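Local atomic coordinates of taurine:2-oxoglutarate aminotransferase (PDB entry 6JIX), a protein that probably transfers the amino group of taurine to 2-oxoglutarate, using pyridoxal 5'-phosphate as its cofactor. Residues G345-F350 / I367-A372; V328-E333 / P421-A426; N178-G183 / A372-K377. All coordinates share one frame; numbering follows the deposited sequence.

Contact 1. Residues G345-F350 / I367-A372; sequences GILKPF and IGLFSA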
loop_
_atom_site.group_PDB
_atom_site.type_symbol
_atom_site.label_atom_id
_atom_site.label_comp_id
_atom_site.label_asym_id
_atom_site.label_seq_id
_atom_site.Cartn_x
_atom_site.Cartn_y
_atom_site.Cartn_z
ATOM N N GLY A 345 4.992 12.337 32.144
ATOM C CA GLY A 345 5.517 12.878 33.384
ATOM C C GLY A 345 6.719 12.140 33.923
ATOM O O GLY A 345 7.370 12.637 34.849
ATOM N N ILE A 346 6.994 10.947 33.413
ATOM C CA ILE A 346 8.214 10.222 33.731
ATOM C C ILE A 346 9.274 10.442 32.669
ATOM O O ILE A 346 10.421 10.751 32.982
ATOM C CB ILE A 346 7.913 8.716 33.894
ATOM C CG1 ILE A 346 6.824 8.470 34.932
ATOM C CG2 ILE A 346 9.178 7.947 34.207
ATOM C CD1 ILE A 346 6.745 7.034 35.339
ATOM N N LEU A 347 8.888 10.320 31.398
ATOM C CA LEU A 347 9.870 10.305 30.319
ATOM C C LEU A 347 10.450 11.701 30.081
ATOM O O LEU A 347 11.672 11.865 29.998
ATOM C CB LEU A 347 9.233 9.727 29.051
ATOM C CG LEU A 347 10.046 9.754 27.756
ATOM C CD1 LEU A 347 11.160 8.738 27.801
ATOM C CD2 LEU A 347 9.142 9.491 26.578
ATOM N N LYS A 348 9.591 12.727 30.008
ATOM C CA LYS A 348 10.067 14.084 29.741
ATOM C C LYS A 348 11.122 14.541 30.747
ATOM O O LYS A 348 12.228 14.930 30.325
ATOM C CB LYS A 348 8.871 15.036 29.687
ATOM C CG LYS A 348 9.214 16.429 29.209
ATOM C CD LYS A 348 7.957 17.169 28.799
ATOM C CE LYS A 348 8.291 18.545 28.239
ATOM N NZ LYS A 348 8.356 19.602 29.281
ATOM N N PRO A 349 10.862 14.535 32.064
ATOM C CA PRO A 349 11.914 14.927 33.015
ATOM C C PRO A 349 13.171 14.079 32.925
ATOM O O PRO A 349 14.281 14.597 33.098
ATOM C CB PRO A 349 11.228 14.757 34.373
ATOM C CG PRO A 349 9.751 14.801 34.059
ATOM C CD PRO A 349 9.623 14.133 32.752
ATOM N N PHE A 350 13.052 12.789 32.635
ATOM C CA PHE A 350 14.258 11.981 32.515
ATOM C C PHE A 350 15.115 12.454 31.347
ATOM O O PHE A 350 16.341 12.569 31.470
ATOM C CB PHE A 350 13.920 10.499 32.359
ATOM C CG PHE A 350 15.133 9.648 32.074
ATOM C CD1 PHE A 350 15.973 9.251 33.104
ATOM C CD2 PHE A 350 15.455 9.279 30.764
ATOM C CE1 PHE A 350 17.102 8.488 32.842
ATOM C CE2 PHE A 350 16.584 8.511 30.493
ATOM C CZ PHE A 350 17.412 8.117 31.528
ATOM N N ILE A 367 6.619 14.767 23.799
ATOM C CA ILE A 367 5.200 14.989 24.047
ATOM C C ILE A 367 4.525 13.625 24.115
ATOM O O ILE A 367 4.638 12.826 23.178
ATOM C CB ILE A 367 4.558 15.874 22.969
ATOM C CG1 ILE A 367 3.128 16.227 23.369
ATOM C CG2 ILE A 367 4.631 15.206 21.619
ATOM C CD1 ILE A 367 2.538 17.277 22.487
ATOM N N GLY A 368 3.831 13.356 25.222
ATOM C CA GLY A 368 3.328 12.010 25.466
ATOM C C GLY A 368 4.479 11.019 25.522
ATOM O O GLY A 368 5.467 11.193 26.248
ATOM N N LEU A 369 4.355 9.944 24.766
ATOM C CA LEU A 369 5.448 9.000 24.608
ATOM C C LEU A 369 6.084 9.149 23.224
ATOM O O LEU A 369 6.458 8.169 22.583
ATOM C CB LEU A 369 4.964 7.577 24.886
ATOM C CG LEU A 369 4.610 7.358 26.365
ATOM C CD1 LEU A 369 3.901 6.038 26.600
ATOM C CD2 LEU A 369 5.857 7.450 27.222
ATOM N N PHE A 370 6.191 10.397 22.760
ATOM C CA PHE A 370 6.760 10.788 21.465
ATOM C C PHE A 370 7.942 11.718 21.756
ATOM O O PHE A 370 7.753 12.911 22.028
ATOM C CB PHE A 370 5.690 11.475 20.613
ATOM C CG PHE A 370 5.947 11.429 19.132
ATOM C CD1 PHE A 370 6.546 10.322 18.537
ATOM C CD2 PHE A 370 5.564 12.492 18.321
ATOM C CE1 PHE A 370 6.769 10.287 17.151
ATOM C CE2 PHE A 370 5.785 12.463 16.941
ATOM C CZ PHE A 370 6.390 11.360 16.357
ATOM N N SER A 371 9.166 11.199 21.665
ATOM C CA SER A 371 10.306 11.908 22.233
ATOM C C SER A 371 11.571 11.584 21.457
ATOM O O SER A 371 11.665 10.545 20.797
ATOM C CB SER A 371 10.498 11.537 23.710
ATOM O OG SER A 371 11.281 10.356 23.831
ATOM N N ALA A 372 12.554 12.482 21.567
ATOM C CA ALA A 372 13.835 12.320 20.890
ATOM C C ALA A 372 14.904 13.173 21.565
ATOM O O ALA A 372 14.615 14.218 22.157
ATOM C CB ALA A 372 13.735 12.689 19.404
#
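Leu347 reaches from helix 336-357 to Leu369 in the turn of a beta hairpin and Ser371 just inside its second strand. The hairpin joins strands 361-367 and 370-376 through a type II' turn, Ile367 to Phe370, and belongs to the three-stranded antiparallel sheet near the C-terminal end of this class-III aminotransferase. No hydrogen bond links the two segments; the contact is apolar and rests on one branch of one leucine. With CG anti to the backbone N (chi1 174°), Leu347 extends toward the hairpin and presents CD2 to it. Leu347 CD2 lies 3.9 Å from Leu369 CD2, on a side chain whose backbone aims it past the helix but whose tip swings closer. The same Leu347 CD2 is 3.8 Å from Ser371 CB. It also approaches the Gly368 carbonyl at the turn. Met343 and Val340, a turn or two earlier on the same helix, pack on Leu369 as well, while Cys366 adds to the surroundings of Leu347.

The polar groups are handled separately. Within the turn the backbone closes on itself in both directions: Ile367 N donates to Phe370 O at 2.8 Å, and Phe370 N to Ile367 O at 2.9 Å. Gly368 takes the first inner corner with positive phi (60°), and its N bonds to the Glu344 carboxylate, a polar tie between hairpin and helix. Ser371 OG, although 3.6 Å from Leu347 CD2, is hydrogen-bonded to the carbonyl O of Ile418 on the adjacent strand 415-418.

Contact 2. Residues V328-E333 / P421-A426; sequences VNYYLE and PLIITA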
loop_
_atom_site.group_PDB
_atom_site.type_symbol
_atom_site.label_atom_id
_atom_site.label_comp_id
_atom_site.label_asym_id
_atom_site.label_seq_id
_atom_site.Cartn_x
_atom_site.Cartn_y
_atom_site.Cartn_z
ATOM N N VAL A 328 -8.997 0.684 18.361
ATOM C CA VAL A 328 -9.529 1.986 18.754
ATOM C C VAL A 328 -10.354 1.858 20.029
ATOM O O VAL A 328 -10.237 2.690 20.937
ATOM C CB VAL A 328 -10.337 2.615 17.606
ATOM C CG1 VAL A 328 -11.041 3.868 18.086
ATOM C CG2 VAL A 328 -9.420 2.898 16.393
ATOM N N ASN A 329 -11.173 0.795 20.129
ATOM C CA ASN A 329 -11.966 0.562 21.339
ATOM C C ASN A 329 -11.070 0.422 22.563
ATOM O O ASN A 329 -11.407 0.912 23.642
ATOM C CB ASN A 329 -12.837 -0.687 21.187
ATOM C CG ASN A 329 -14.202 -0.389 20.566
ATOM O OD1 ASN A 329 -14.711 0.734 20.654
ATOM N ND2 ASN A 329 -14.795 -1.401 19.920
ATOM N N TYR A 330 -9.911 -0.215 22.408
ATOM C CA TYR A 330 -8.966 -0.294 23.512
ATOM C C TYR A 330 -8.455 1.089 23.916
ATOM O O TYR A 330 -8.435 1.430 25.109
ATOM C CB TYR A 330 -7.796 -1.198 23.147
ATOM C CG TYR A 330 -6.965 -1.553 24.360
ATOM C CD1 TYR A 330 -6.007 -0.676 24.861
ATOM C CD2 TYR A 330 -7.158 -2.758 25.018
ATOM C CE1 TYR A 330 -5.253 -1.015 25.977
ATOM C CE2 TYR A 330 -6.418 -3.102 26.111
ATOM C CZ TYR A 330 -5.471 -2.240 26.602
ATOM O OH TYR A 330 -4.748 -2.626 27.721
ATOM N N TYR A 331 -7.999 1.890 22.943
ATOM C CA TYR A 331 -7.489 3.219 23.274
ATOM C C TYR A 331 -8.491 3.939 24.150
ATOM O O TYR A 331 -8.133 4.523 25.179
ATOM C CB TYR A 331 -7.210 4.060 22.014
ATOM C CG TYR A 331 -6.035 3.634 21.162
ATOM C CD1 TYR A 331 -4.777 3.440 21.718
ATOM C CD2 TYR A 331 -6.191 3.431 19.787
ATOM C CE1 TYR A 331 -3.718 3.054 20.937
ATOM C CE2 TYR A 331 -5.139 3.045 18.999
ATOM C CZ TYR A 331 -3.904 2.858 19.572
ATOM O OH TYR A 331 -2.839 2.472 18.778
ATOM N N LEU A 332 -9.765 3.877 23.758
ATOM C CA LEU A 332 -10.808 4.612 24.456
ATOM C C LEU A 332 -11.131 3.966 25.798
ATOM O O LEU A 332 -11.025 4.611 26.852
ATOM C CB LEU A 332 -12.052 4.703 23.572
ATOM C CG LEU A 332 -11.889 5.437 22.231
ATOM C CD1 LEU A 332 -13.197 5.478 21.432
ATOM C CD2 LEU A 332 -11.343 6.849 22.450
ATOM N N GLU A 333 -11.504 2.674 25.782
ATOM C CA GLU A 333 -11.991 2.026 26.998
ATOM C C GLU A 333 -10.942 2.027 28.104
ATOM O O GLU A 333 -11.293 2.172 29.281
ATOM C CB GLU A 333 -12.439 0.596 26.691
ATOM C CG GLU A 333 -13.833 0.519 26.080
ATOM C CD GLU A 333 -14.074 -0.745 25.253
ATOM O OE1 GLU A 333 -13.609 -1.845 25.645
ATOM O OE2 GLU A 333 -14.750 -0.635 24.207
ATOM N N PRO A 421 5.939 1.663 23.669
ATOM C CA PRO A 421 4.506 1.384 23.531
ATOM C C PRO A 421 3.687 2.130 24.575
ATOM O O PRO A 421 4.108 2.294 25.722
ATOM C CB PRO A 421 4.418 -0.135 23.717
ATOM C CG PRO A 421 5.790 -0.626 23.388
ATOM C CD PRO A 421 6.727 0.436 23.850
ATOM N N LEU A 422 2.504 2.586 24.149
ATOM C CA LEU A 422 1.608 3.367 24.985
ATOM C C LEU A 422 1.150 2.607 26.216
ATOM O O LEU A 422 0.587 3.229 27.122
ATOM C CB LEU A 422 0.381 3.801 24.174
ATOM C CG LEU A 422 0.685 4.591 22.887
ATOM C CD1 LEU A 422 -0.525 5.361 22.380
ATOM C CD2 LEU A 422 1.863 5.533 23.109
ATOM N N ILE A 423 1.372 1.289 26.278
ATOM C CA ILE A 423 0.983 0.510 27.449
ATOM C C ILE A 423 2.122 0.339 28.441
ATOM O O ILE A 423 1.930 -0.315 29.474
ATOM C CB ILE A 423 0.443 -0.891 27.070
ATOM C CG1 ILE A 423 1.528 -1.730 26.391
ATOM C CG2 ILE A 423 -0.811 -0.787 26.211
ATOM C CD1 ILE A 423 1.056 -3.103 26.007
ATOM N N ILE A 424 3.314 0.863 28.140
ATOM C CA ILE A 424 4.422 0.749 29.079
ATOM C C ILE A 424 4.024 1.338 30.440
ATOM O O ILE A 424 3.283 2.327 30.532
ATOM C CB ILE A 424 5.682 1.428 28.514
ATOM C CG1 ILE A 424 6.939 0.783 29.115
ATOM C CG2 ILE A 424 5.632 2.928 28.755
ATOM C CD1 ILE A 424 8.228 1.315 28.538
ATOM N N THR A 425 4.528 0.732 31.506
ATOM C CA THR A 425 4.187 1.152 32.855
ATOM C C THR A 425 5.337 1.958 33.424
ATOM O O THR A 425 6.459 1.919 32.906
ATOM C CB THR A 425 3.905 -0.060 33.742
ATOM O OG1 THR A 425 5.111 -0.827 33.878
ATOM C CG2 THR A 425 2.807 -0.915 33.114
ATOM N N ALA A 426 5.045 2.696 34.499
ATOM C CA ALA A 426 6.102 3.427 35.193
ATOM C C ALA A 426 7.265 2.504 35.552
ATOM O O ALA A 426 8.432 2.837 35.307
ATOM C CB ALA A 426 5.546 4.115 36.442
#
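Tyr331, in the last turns of helix 318-333, and Leu422, in a type I beta turn running from Pro421 to Ile424, mark the closest backbone approach, with their CA atoms 9.3 Å apart. At that separation side chains alone bridge the gap, and they do so as two aromatic-aliphatic pairs side by side: successive tyrosines of the helix facing successive residues of the turn.

In the first pair, Tyr331 CE1 meets the CD1 methyl of Leu422 at 4.2 Å. The two side chains cross at about a right angle, and the methyl comes to the ring obliquely. Tyr331 leaves the helix alongside the segment 421-426; with CG beside its backbone N (chi1 -70°), the ring end is carried nearer to the turn. In the second pair, Tyr330 CE1 lies 4.5 Å from the CG2 branch of Ile423, again obliquely and at the limit of contact. Here CG is anti to the backbone N (chi1 -167°), which extends the ring from the helix on the partly exposed side, where it also stacks on the ring of His334.

The turn itself is closed by Ile424 N bonding to Pro421 O at 2.9 Å, and Thr425 follows as the N-cap of helix 426-447. Val336 of helix 336-357 touches both Tyr330 and Leu422, filling in beside the pairs.

Since all the touching atoms are carbons, the join is one of dispersion and burial, with no hydrogen bond across it to fix the ring orientations. Tyr331 uses its hydroxyl elsewhere, on the carbonyl of Gly282, the residue after the cofactor-binding Lys281, so its ring links this apolar patch to the backbone beside the cofactor site.

Contact 3. Residues N178-G183 / A372-K377; sequences NMYEDG and ALTIVK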
loop_
_atom_site.group_PDB
_atom_site.type_symbol
_atom_site.label_atom_id
_atom_site.label_comp_id
_atom_site.label_asym_id
_atom_site.label_seq_id
_atom_site.Cartn_x
_atom_site.Cartn_y
_atom_site.Cartn_z
ATOM N N ASN A 178 13.547 23.793 12.746
ATOM C CA ASN A 178 14.021 22.862 13.764
ATOM C C ASN A 178 14.722 23.742 14.787
ATOM O O ASN A 178 15.910 24.036 14.652
ATOM C CB ASN A 178 14.968 21.799 13.203
ATOM C CG ASN A 178 15.464 20.801 14.282
ATOM O OD1 ASN A 178 15.376 21.052 15.488
ATOM N ND2 ASN A 178 16.002 19.673 13.830
ATOM N N MET A 179 13.974 24.156 15.812
ATOM C CA MET A 179 14.422 25.239 16.683
ATOM C C MET A 179 15.863 25.058 17.148
ATOM O O MET A 179 16.690 25.959 16.980
ATOM C CB MET A 179 13.479 25.373 17.869
ATOM C CG MET A 179 12.395 26.356 17.565
ATOM S SD MET A 179 11.329 26.612 18.962
ATOM C CE MET A 179 11.685 28.339 19.294
ATOM N N TYR A 180 16.193 23.902 17.733
ATOM C CA TYR A 180 17.553 23.724 18.231
ATOM C C TYR A 180 18.580 23.829 17.105
ATOM O O TYR A 180 19.545 24.595 17.203
ATOM C CB TYR A 180 17.692 22.396 18.964
ATOM C CG TYR A 180 19.090 22.206 19.501
ATOM C CD1 TYR A 180 19.440 22.642 20.784
ATOM C CD2 TYR A 180 20.083 21.619 18.714
ATOM C CE1 TYR A 180 20.734 22.485 21.263
ATOM C CE2 TYR A 180 21.383 21.454 19.193
ATOM C CZ TYR A 180 21.703 21.890 20.458
ATOM O OH TYR A 180 23.001 21.725 20.906
ATOM N N GLU A 181 18.388 23.076 16.014
ATOM C CA GLU A 181 19.396 23.049 14.954
ATOM C C GLU A 181 19.542 24.396 14.237
ATOM O O GLU A 181 20.538 24.613 13.533
ATOM C CB GLU A 181 19.065 21.942 13.956
ATOM C CG GLU A 181 19.264 20.527 14.504
ATOM C CD GLU A 181 19.229 19.462 13.426
ATOM O OE1 GLU A 181 19.388 19.820 12.240
ATOM O OE2 GLU A 181 19.045 18.270 13.771
ATOM N N ASP A 182 18.559 25.280 14.351
ATOM C CA ASP A 182 18.624 26.589 13.727
ATOM C C ASP A 182 19.190 27.656 14.661
ATOM O O ASP A 182 19.370 28.797 14.234
ATOM C CB ASP A 182 17.230 27.017 13.244
ATOM C CG ASP A 182 16.668 26.107 12.143
ATOM O OD1 ASP A 182 17.446 25.559 11.319
ATOM O OD2 ASP A 182 15.426 25.952 12.101
ATOM N N GLY A 183 19.491 27.319 15.910
ATOM C CA GLY A 183 20.116 28.265 16.809
ATOM C C GLY A 183 19.230 28.905 17.859
ATOM O O GLY A 183 19.695 29.818 18.551
ATOM N N ALA A 372 12.554 12.482 21.567
ATOM C CA ALA A 372 13.835 12.320 20.890
ATOM C C ALA A 372 14.904 13.173 21.565
ATOM O O ALA A 372 14.615 14.218 22.157
ATOM C CB ALA A 372 13.735 12.689 19.404
ATOM N N LEU A 373 16.148 12.725 21.441
ATOM C CA LEU A 373 17.314 13.468 21.887
ATOM C C LEU A 373 18.147 13.892 20.682
ATOM O O LEU A 373 18.398 13.083 19.773
ATOM C CB LEU A 373 18.162 12.622 22.831
ATOM C CG LEU A 373 17.469 12.136 24.107
ATOM C CD1 LEU A 373 18.447 11.323 24.957
ATOM C CD2 LEU A 373 16.852 13.288 24.905
ATOM N N THR A 374 18.569 15.161 20.667
ATOM C CA THR A 374 19.549 15.620 19.689
ATOM C C THR A 374 20.951 15.370 20.237
ATOM O O THR A 374 21.336 15.937 21.267
ATOM C CB THR A 374 19.358 17.091 19.340
ATOM O OG1 THR A 374 18.042 17.291 18.804
ATOM C CG2 THR A 374 20.377 17.474 18.298
ATOM N N ILE A 375 21.702 14.515 19.550
ATOM C CA ILE A 375 23.056 14.146 19.946
ATOM C C ILE A 375 24.041 15.085 19.255
ATOM O O ILE A 375 23.958 15.317 18.041
ATOM C CB ILE A 375 23.339 12.678 19.584
ATOM C CG1 ILE A 375 22.232 11.785 20.144
ATOM C CG2 ILE A 375 24.683 12.244 20.111
ATOM C CD1 ILE A 375 21.942 12.013 21.613
ATOM N N VAL A 376 24.983 15.621 20.023
ATOM C CA VAL A 376 25.923 16.610 19.516
ATOM C C VAL A 376 27.348 16.145 19.785
ATOM O O VAL A 376 27.620 15.456 20.774
ATOM C CB VAL A 376 25.686 17.995 20.152
ATOM C CG1 VAL A 376 24.329 18.566 19.729
ATOM C CG2 VAL A 376 25.799 17.891 21.661
ATOM N N LYS A 377 28.263 16.516 18.879
ATOM C CA LYS A 377 29.690 16.329 19.119
ATOM C C LYS A 377 30.254 17.397 20.046
ATOM O O LYS A 377 31.372 17.238 20.547
ATOM C CB LYS A 377 30.460 16.356 17.788
ATOM C CG LYS A 377 31.081 15.020 17.364
ATOM C CD LYS A 377 32.302 15.227 16.468
ATOM C CE LYS A 377 33.066 13.924 16.225
ATOM N NZ LYS A 377 34.101 13.623 17.261
#
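Tyr180 spans nearly the whole contact by itself, its ring reaching from the short, weakly bonded helix 179-182 onto Thr374 and Val376 of strand 370-376. These two strand residues are both directed at the helix, with Ile375 between them facing elsewhere. The tight part is at the far end of the tyrosine: Tyr180 OH is 3.6 Å from Val376 CG1, and Tyr180 CE2 sits 4.2 Å from the same methyl. Further back along the ring, Tyr180 CD2 meets Thr374 CG2 at 4.2 Å. Both methyls come to the ring at a slant. Tyr180 CG is anti to the backbone N (chi1 -179°), which projects the ring straight from the helix. Thr374 offers its methyl to the tyrosine, while its OG1 is hydrogen-bonded to Arg365 NH1 of the neighbouring strand.

Away from this, the contact loosens. The end of the Glu181 side chain bends toward the strand, but Glu181 OE2 stops 4.8 Å from Thr374 CG2. Beyond it, Asp182 is partly exposed and Gly183 lies in the open, ending the helix in a Schellman motif with positive phi (103°). The turn is also held within itself: Asn178 N donates to Asp182 OD2 at 2.9 Å, approaching from above the carboxylate plane.

Arg382 gives Tyr180 a second set of partners, a cation-pi contact with the ring and a hydrogen bond to the carbonyl. The tyrosine also touches Glu363 of strand 361-367, and Met179 packs against helix 190-208, so this single turn lies between that helix and the three-stranded sheet.

Contacts 1 and 3 hang on one element, strand 370-376, and overlap at Ala372: helix 336-357 meets its beginning, the short helix 179-182 its later part. Every touching residue in these two is buried, whereas contact 2 is only partly so, with Tyr330 and Ile423 nearer the surface. Contacts 1 and 2 touch directly: Leu369 CD1 packs 3.9 Å from Leu422 CA, and Ile346 meets Ala426. Contacts 2 and 3 are separate, about 13 Å apart at their nearest atoms. None has a hydrogen bond across it, but contact 1 is leucine on leucine and serine, while contacts 2 and 3 set tyrosine rings against aliphatic methyls.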